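PDB 3CS3: sugar-binding transcriptional regulator, LacI family from Enterococcus faecalis, which probably acts as a DNA-binding transcription factor of the LacI family, with a sugar-binding-type C-terminal domain that would sense a small-molecule effector. Local coordinates for residues R88-E91 / R96-L99; A240-H245 / E253-Y258. One frame throughout, in Å; residues are numbered along the deposited sequence.

Interaction 1 of 2, residues R88-E91 / R96-L99. With SO4 (sulfate ion), chain E; SO4 (sulfate ion), chain B.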
ATOM      1  N   ARG A  88      -7.514   2.362 -19.206  1.00 39.61           N
ATOM      2  CA  ARG A  88      -8.514   2.392 -20.277  1.00 34.38           C
ATOM      3  C   ARG A  88      -7.934   2.930 -21.581  1.00 37.83           C
ATOM      4  O   ARG A  88      -6.838   3.498 -21.588  1.00 41.57           O
ATOM      5  CB  ARG A  88      -9.717   3.244 -19.867  1.00 33.80           C
ATOM      6  CG  ARG A  88      -9.462   4.741 -19.845  1.00 26.44           C
ATOM      7  CD  ARG A  88     -10.498   5.450 -19.008  1.00 26.93           C
ATOM      8  NE  ARG A  88     -10.215   5.299 -17.587  1.00 35.24           N
ATOM      9  CZ  ARG A  88     -11.029   5.682 -16.611  1.00 36.19           C
ATOM     10  NH1 ARG A  88     -10.666   5.518 -15.351  1.00 32.62           N
ATOM     11  NH2 ARG A  88     -12.196   6.243 -16.889  1.00 32.92           N
ATOM     12  N   THR A  89      -8.671   2.747 -22.677  1.00 35.86           N
ATOM     13  CA  THR A  89      -8.279   3.306 -23.975  1.00 41.39           C
ATOM     14  C   THR A  89      -9.013   4.609 -24.236  1.00 47.29           C
ATOM     15  O   THR A  89     -10.082   4.862 -23.672  1.00 49.25           O
ATOM     16  CB  THR A  89      -8.547   2.352 -25.162  1.00 36.29           C
ATOM     17  OG1 THR A  89      -9.935   2.006 -25.197  1.00 48.35           O
ATOM     18  CG2 THR A  89      -7.703   1.092 -25.057  1.00 38.86           C
ATOM     19  N   THR A  90      -8.435   5.426 -25.106  1.00 52.45           N
ATOM     20  CA  THR A  90      -8.964   6.749 -25.396  1.00 58.70           C
ATOM     21  C   THR A  90      -8.636   7.142 -26.833  1.00 62.97           C
ATOM     22  O   THR A  90      -7.748   6.557 -27.460  1.00 67.78           O
ATOM     23  CB  THR A  90      -8.401   7.796 -24.408  1.00 54.64           C
ATOM     24  OG1 THR A  90      -9.061   9.051 -24.605  1.00 69.28           O
ATOM     25  CG2 THR A  90      -6.895   7.971 -24.598  1.00 58.84           C
ATOM     26  N   GLU A  91      -9.364   8.126 -27.350  1.00 66.37           N
ATOM     27  CA  GLU A  91      -9.108   8.654 -28.681  1.00 71.01           C
ATOM     28  C   GLU A  91      -9.061  10.177 -28.626  1.00 71.26           C
ATOM     29  O   GLU A  91      -8.722  10.843 -29.609  1.00 70.45           O
ATOM     30  CB  GLU A  91     -10.181   8.172 -29.662  1.00 76.16           C
ATOM     31  CG  GLU A  91      -9.660   7.898 -31.072  1.00 90.32           C
ATOM     32  CD  GLU A  91      -8.608   6.797 -31.108  1.00 98.08           C
ATOM     33  OE1 GLU A  91      -8.945   5.635 -30.793  1.00 99.94           O
ATOM     34  OE2 GLU A  91      -7.445   7.097 -31.453  1.00100.95           O
ATOM     35  N   ARG A  96      -3.202  10.313 -23.328  1.00 39.74           N
ATOM     36  CA  ARG A  96      -2.420   9.182 -23.823  1.00 35.60           C
ATOM     37  C   ARG A  96      -2.597   7.966 -22.930  1.00 35.35           C
ATOM     38  O   ARG A  96      -3.095   8.091 -21.817  1.00 38.77           O
ATOM     39  CB  ARG A  96      -0.941   9.548 -23.926  1.00 29.22           C
ATOM     40  CG  ARG A  96      -0.653  10.623 -24.954  1.00 35.21           C
ATOM     41  CD  ARG A  96      -1.018  10.192 -26.385  1.00 34.23           C
ATOM     42  NE  ARG A  96      -0.516  11.192 -27.320  1.00 42.51           N
ATOM     43  CZ  ARG A  96      -1.222  12.233 -27.754  1.00 44.47           C
ATOM     44  NH1 ARG A  96      -2.481  12.398 -27.369  1.00 38.29           N
ATOM     45  NH2 ARG A  96      -0.669  13.108 -28.580  1.00 38.51           N
ATOM     46  N   GLN A  97      -2.179   6.796 -23.418  1.00 37.04           N
ATOM     47  CA  GLN A  97      -2.350   5.532 -22.696  1.00 34.29           C
ATOM     48  C   GLN A  97      -1.021   4.868 -22.409  1.00 32.12           C
ATOM     49  O   GLN A  97      -0.183   4.756 -23.297  1.00 43.48           O
ATOM     50  CB  GLN A  97      -3.180   4.541 -23.512  1.00 33.12           C
ATOM     51  CG  GLN A  97      -4.479   5.063 -24.075  1.00 41.71           C
ATOM     52  CD  GLN A  97      -4.962   4.245 -25.267  1.00 48.50           C
ATOM     53  OE1 GLN A  97      -5.901   4.638 -25.955  1.00 50.11           O
ATOM     54  NE2 GLN A  97      -4.320   3.103 -25.515  1.00 48.32           N
ATOM     55  N   VAL A  98      -0.822   4.426 -21.170  1.00 30.59           N
ATOM     56  CA  VAL A  98       0.256   3.482 -20.860  1.00 31.09           C
ATOM     57  C   VAL A  98      -0.374   2.275 -20.172  1.00 32.65           C
ATOM     58  O   VAL A  98      -0.609   2.282 -18.965  1.00 37.41           O
ATOM     59  CB  VAL A  98       1.403   4.088 -19.997  1.00 31.38           C
ATOM     60  CG1 VAL A  98       2.557   3.094 -19.886  1.00 25.53           C
ATOM     61  CG2 VAL A  98       1.913   5.386 -20.594  1.00 23.85           C
ATOM     62  N   LEU A  99      -0.655   1.243 -20.959  1.00 37.15           N
ATOM     63  CA  LEU A  99      -1.477   0.124 -20.505  1.00 36.24           C
ATOM     64  C   LEU A  99      -0.683  -1.161 -20.345  1.00 37.56           C
ATOM     65  O   LEU A  99       0.336  -1.349 -21.001  1.00 37.09           O
ATOM     66  CB  LEU A  99      -2.625  -0.108 -21.487  1.00 36.09           C
ATOM     67  CG  LEU A  99      -3.521   1.075 -21.857  1.00 34.70           C
ATOM     68  CD1 LEU A  99      -4.587   0.628 -22.834  1.00 29.67           C
ATOM     69  CD2 LEU A  99      -4.160   1.701 -20.628  1.00 31.08           C
TER
HETATM   70  S   SO4 E 405       1.868  11.621 -30.475  1.00129.25           S
HETATM   71  O1  SO4 E 405       1.218  10.380 -30.064  1.00130.78           O
HETATM   72  O2  SO4 E 405       2.064  12.485 -29.314  1.00125.12           O
HETATM   73  O3  SO4 E 405       3.162  11.320 -31.079  1.00128.56           O
HETATM   74  O4  SO4 E 405       1.018  12.299 -31.449  1.00129.34           O
HETATM   75  S   SO4 B 402      -2.811  15.880 -28.706  1.00101.99           S
HETATM   76  O1  SO4 B 402      -3.555  16.857 -29.494  1.00109.41           O
HETATM   77  O2  SO4 B 402      -2.710  16.354 -27.330  1.00104.53           O
HETATM   78  O3  SO4 B 402      -3.510  14.600 -28.748  1.00 98.30           O
HETATM   79  O4  SO4 B 402      -1.469  15.723 -29.259  1.00 99.53           O

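Interaction 2 of 2, residues A240-H245 / E253-Y258. With SO4 (sulfate ion), chain C.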
ATOM      1  N   ALA A 240       5.207   8.805 -16.377  1.00 38.84           N
ATOM      2  CA  ALA A 240       5.794  10.103 -16.025  1.00 39.72           C
ATOM      3  C   ALA A 240       6.409  10.833 -17.227  1.00 41.77           C
ATOM      4  O   ALA A 240       6.222  12.034 -17.373  1.00 45.05           O
ATOM      5  CB  ALA A 240       6.819   9.936 -14.925  1.00 30.22           C
ATOM      6  N   GLU A 241       7.125  10.111 -18.088  1.00 44.42           N
ATOM      7  CA  GLU A 241       7.744  10.727 -19.264  1.00 46.67           C
ATOM      8  C   GLU A 241       6.691  11.095 -20.307  1.00 42.88           C
ATOM      9  O   GLU A 241       6.854  12.066 -21.042  1.00 48.97           O
ATOM     10  CB  GLU A 241       8.857   9.833 -19.859  1.00 51.28           C
ATOM     11  CG  GLU A 241       8.512   9.077 -21.162  1.00 56.30           C
ATOM     12  CD  GLU A 241       9.651   8.204 -21.695  1.00 60.26           C
ATOM     13  OE1 GLU A 241      10.565   7.836 -20.920  1.00 68.64           O
ATOM     14  OE2 GLU A 241       9.624   7.877 -22.899  1.00 63.43           O
ATOM     15  N   LYS A 242       5.606  10.326 -20.344  1.00 40.65           N
ATOM     16  CA  LYS A 242       4.519  10.557 -21.279  1.00 37.25           C
ATOM     17  C   LYS A 242       3.716  11.794 -20.930  1.00 36.99           C
ATOM     18  O   LYS A 242       3.272  12.495 -21.823  1.00 43.20           O
ATOM     19  CB  LYS A 242       3.585   9.348 -21.323  1.00 43.39           C
ATOM     20  CG  LYS A 242       3.055   9.024 -22.706  1.00 49.55           C
ATOM     21  CD  LYS A 242       3.645   7.731 -23.246  1.00 53.50           C
ATOM     22  CE  LYS A 242       5.121   7.850 -23.594  1.00 53.68           C
ATOM     23  NZ  LYS A 242       5.509   6.934 -24.687  1.00 47.88           N
ATOM     24  N   ILE A 243       3.519  12.048 -19.637  1.00 39.26           N
ATOM     25  CA  ILE A 243       2.758  13.216 -19.187  1.00 39.82           C
ATOM     26  C   ILE A 243       3.547  14.522 -19.398  1.00 41.76           C
ATOM     27  O   ILE A 243       2.971  15.538 -19.785  1.00 40.46           O
ATOM     28  CB  ILE A 243       2.182  13.040 -17.721  1.00 33.87           C
ATOM     29  CG1 ILE A 243       1.170  14.124 -17.381  1.00 31.13           C
ATOM     30  CG2 ILE A 243       3.256  13.001 -16.655  1.00 27.97           C
ATOM     31  CD1 ILE A 243      -0.189  13.820 -17.859  1.00 26.82           C
ATOM     32  N   ILE A 244       4.863  14.471 -19.185  1.00 39.05           N
ATOM     33  CA  ILE A 244       5.735  15.607 -19.473  1.00 43.95           C
ATOM     34  C   ILE A 244       5.713  15.931 -20.964  1.00 44.26           C
ATOM     35  O   ILE A 244       5.359  17.044 -21.342  1.00 48.60           O
ATOM     36  CB  ILE A 244       7.191  15.369 -18.987  1.00 48.77           C
ATOM     37  CG1 ILE A 244       7.247  15.203 -17.456  1.00 52.86           C
ATOM     38  CG2 ILE A 244       8.129  16.487 -19.466  1.00 50.82           C
ATOM     39  CD1 ILE A 244       6.569  16.309 -16.648  1.00 62.11           C
ATOM     40  N   HIS A 245       6.049  14.943 -21.796  1.00 44.74           N
ATOM     41  CA  HIS A 245       6.079  15.097 -23.254  1.00 47.07           C
ATOM     42  C   HIS A 245       4.746  15.581 -23.811  1.00 45.07           C
ATOM     43  O   HIS A 245       4.719  16.451 -24.674  1.00 50.31           O
ATOM     44  CB  HIS A 245       6.490  13.784 -23.935  1.00 50.00           C
ATOM     45  CG  HIS A 245       7.961  13.501 -23.881  1.00 56.25           C
ATOM     46  ND1 HIS A 245       8.708  13.633 -22.728  1.00 65.74           N
ATOM     47  CD2 HIS A 245       8.819  13.072 -24.834  1.00 67.82           C
ATOM     48  CE1 HIS A 245       9.964  13.311 -22.978  1.00 63.97           C
ATOM     49  NE2 HIS A 245      10.059  12.965 -24.249  1.00 73.87           N
ATOM     50  N   GLU A 253       3.701   9.011 -27.851  1.00 50.02           N
ATOM     51  CA  GLU A 253       2.871   7.908 -28.340  1.00 54.40           C
ATOM     52  C   GLU A 253       2.452   6.957 -27.227  1.00 45.33           C
ATOM     53  O   GLU A 253       3.233   6.675 -26.323  1.00 49.95           O
ATOM     54  CB  GLU A 253       3.598   7.129 -29.440  1.00 54.37           C
ATOM     55  CG  GLU A 253       3.726   7.882 -30.757  1.00 69.44           C
ATOM     56  CD  GLU A 253       4.636   7.182 -31.754  1.00 73.64           C
ATOM     57  OE1 GLU A 253       4.699   7.637 -32.917  1.00 85.86           O
ATOM     58  OE2 GLU A 253       5.290   6.181 -31.380  1.00 83.49           O
ATOM     59  N   SER A 254       1.213   6.476 -27.306  1.00 41.80           N
ATOM     60  CA  SER A 254       0.693   5.480 -26.371  1.00 37.80           C
ATOM     61  C   SER A 254       1.474   4.171 -26.457  1.00 38.59           C
ATOM     62  O   SER A 254       1.890   3.762 -27.537  1.00 41.83           O
ATOM     63  CB  SER A 254      -0.793   5.229 -26.617  1.00 35.67           C
ATOM     64  OG  SER A 254      -1.566   6.359 -26.250  1.00 44.62           O
ATOM     65  N   GLU A 255       1.686   3.539 -25.304  1.00 37.90           N
ATOM     66  CA  GLU A 255       2.557   2.378 -25.193  1.00 34.53           C
ATOM     67  C   GLU A 255       1.937   1.272 -24.348  1.00 39.18           C
ATOM     68  O   GLU A 255       0.961   1.498 -23.632  1.00 39.80           O
ATOM     69  CB  GLU A 255       3.899   2.782 -24.582  1.00 33.78           C
ATOM     70  CG  GLU A 255       4.864   3.406 -25.576  1.00 44.48           C
ATOM     71  CD  GLU A 255       6.253   3.601 -25.009  1.00 46.44           C
ATOM     72  OE1 GLU A 255       6.823   2.640 -24.444  1.00 48.16           O
ATOM     73  OE2 GLU A 255       6.787   4.718 -25.148  1.00 62.01           O
ATOM     74  N   HIS A 256       2.515   0.076 -24.445  1.00 34.74           N
ATOM     75  CA  HIS A 256       2.126  -1.047 -23.605  1.00 32.78           C
ATOM     76  C   HIS A 256       3.285  -1.481 -22.734  1.00 34.78           C
ATOM     77  O   HIS A 256       4.456  -1.267 -23.079  1.00 31.54           O
ATOM     78  CB  HIS A 256       1.620  -2.235 -24.436  1.00 37.02           C
ATOM     79  CG  HIS A 256       0.275  -2.009 -25.048  1.00 38.98           C
ATOM     80  ND1 HIS A 256       0.112  -1.422 -26.284  1.00 50.89           N
ATOM     81  CD2 HIS A 256      -0.971  -2.266 -24.584  1.00 39.96           C
ATOM     82  CE1 HIS A 256      -1.178  -1.338 -26.560  1.00 57.81           C
ATOM     83  NE2 HIS A 256      -1.856  -1.840 -25.543  1.00 45.31           N
ATOM     84  N   ILE A 257       2.937  -2.083 -21.600  1.00 30.34           N
ATOM     85  CA  ILE A 257       3.895  -2.661 -20.672  1.00 31.86           C
ATOM     86  C   ILE A 257       3.762  -4.180 -20.773  1.00 35.82           C
ATOM     87  O   ILE A 257       2.686  -4.734 -20.535  1.00 36.05           O
ATOM     88  CB  ILE A 257       3.643  -2.147 -19.224  1.00 33.94           C
ATOM     89  CG1 ILE A 257       3.864  -0.624 -19.145  1.00 35.39           C
ATOM     90  CG2 ILE A 257       4.484  -2.915 -18.182  1.00 27.35           C
ATOM     91  CD1 ILE A 257       5.295  -0.148 -19.447  1.00 30.73           C
ATOM     92  N   TYR A 258       4.853  -4.848 -21.142  1.00 36.13           N
ATOM     93  CA  TYR A 258       4.785  -6.269 -21.483  1.00 38.26           C
ATOM     94  C   TYR A 258       5.055  -7.178 -20.297  1.00 38.00           C
ATOM     95  O   TYR A 258       5.677  -6.768 -19.316  1.00 43.40           O
ATOM     96  CB  TYR A 258       5.637  -6.590 -22.724  1.00 34.90           C
ATOM     97  CG  TYR A 258       5.065  -5.920 -23.957  1.00 35.84           C
ATOM     98  CD1 TYR A 258       3.947  -6.450 -24.597  1.00 35.46           C
ATOM     99  CD2 TYR A 258       5.603  -4.724 -24.451  1.00 33.71           C
ATOM    100  CE1 TYR A 258       3.391  -5.836 -25.710  1.00 32.85           C
ATOM    101  CE2 TYR A 258       5.044  -4.091 -25.572  1.00 22.74           C
ATOM    102  CZ  TYR A 258       3.943  -4.658 -26.195  1.00 34.63           C
ATOM    103  OH  TYR A 258       3.376  -4.065 -27.301  1.00 37.05           O
TER
HETATM  104  S   SO4 C 403       3.830  -0.566 -27.965  1.00 56.60           S
HETATM  105  O1  SO4 C 403       4.351  -1.867 -28.349  1.00 63.63           O
HETATM  106  O2  SO4 C 403       4.301   0.461 -28.890  1.00 57.56           O
HETATM  107  O3  SO4 C 403       2.368  -0.567 -27.976  1.00 56.05           O
HETATM  108  O4  SO4 C 403       4.322  -0.298 -26.619  1.00 51.92           O

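Interaction 1 of 2, residues R88-E91 / R96-L99
Gln97 reaches from its strand to the loop 88-91 and sets its amide against Thr89 and Thr90. Its OE1 accepts a hydrogen bond from the backbone N of Thr90 at 2.8 Å, fairly straight (163° at the hydrogen), although the donor stands 39° above the amide plane. The chain gets there because CG sits beside the backbone N and the rest runs extended. Thr90 turns a methyl, not its hydroxyl, to the strand: OG1 lies anti to the backbone N (chi1 -173°), which leaves CG2 against the Gln97 stem, 3.8 Å from its CG. CB of Thr89 packs 3.6 Å from OE1 of Gln97.

The strand, 95-100, is one of the parallel central strands in the N-terminal lobe of a periplasmic-binding-protein-like fold, and the loop 88-91 leads into it from strand 82-85.

Leu99 packs against the start of the loop, its CD2 3.4 Å from O of Arg88, while its CD1 touches CG2 of Thr89, the two side chains crossing at about a right angle; Tyr131 of helix 131-146 touches both residues. Arg96 points away from the loop, bent at chi2, and offers its guanidinium edge to two sulfates, probably from the crystallisation liquor: NH1 gives a bond to O3 of one (2.8 Å), and NH2 divides between O4 of that ion and O2 of the other.

Interaction 2 of 2, residues A240-H245 / E253-Y258
Lys242 leaves helix 232-247 and passes Glu253, laying its CD 3.3 Å from O of Glu253 before its ammonium reaches Glu255. In this periplasmic-binding-protein-like fold the helix packs on the N-terminal lobe's mixed sheet, and strand 255-262 returns to that sheet beside strand 95-100. The lysine joins the helix to the beginning of that returning strand.

Two bonds hold NZ of Lys242. One goes to O of Glu253 at 2.8 Å, lying in the carbonyl plane with a C=O...donor angle of 157°. The other is a salt bridge to OE2 of Glu255, 2.6 Å away, where the ammonium comes from above the carboxylate plane, 36° out of it. Bends at chi2 and chi3 bring the lysine tip between these two acceptors, and its chain crosses that of Glu255 at about a right angle. Glu255 meets it with CG beside its own backbone N and the rest extended. Lower down, the lysine stem touches Val84 and Val98 of the sheet, so a buried aliphatic chain ends in a paired charge. The carboxylate of Glu241 is also near, its OE2 4.8 Å from OE2 of Glu255; the lysine charge probably eases that like-charged approach.

Past Glu255, His256 and Tyr258 hold a sulfate, probably from the crystallisation liquor. N of His256 binds its O4, and the imidazole gives ND1-H edge-on to O3 at 2.9 Å, almost straight at 177°. OH of Tyr258 reaches O1 of the same ion at 2.6 Å.

In the fold
From the N terminus, interaction 1 comes first: the chain leaves strand 82-85, passes through 88-91 and turns back within a few residues to enter strand 95-100, closing a short local loop. The chain then runs through helix 102-115 and the second lobe before strand 227-229 rejoins the mixed sheet and helix 232-247 follows. Interaction 2 closes the next short loop, between that helix and strand 255-262. The two are in series, neither nested nor crossed, yet meet in space with centres about 10 Å apart, because strands 95-100 and 255-262 are sheet neighbours: Leu99 O and Ile257 N, and Gln97 N and Ser254 OG, are probably hydrogen-bonded.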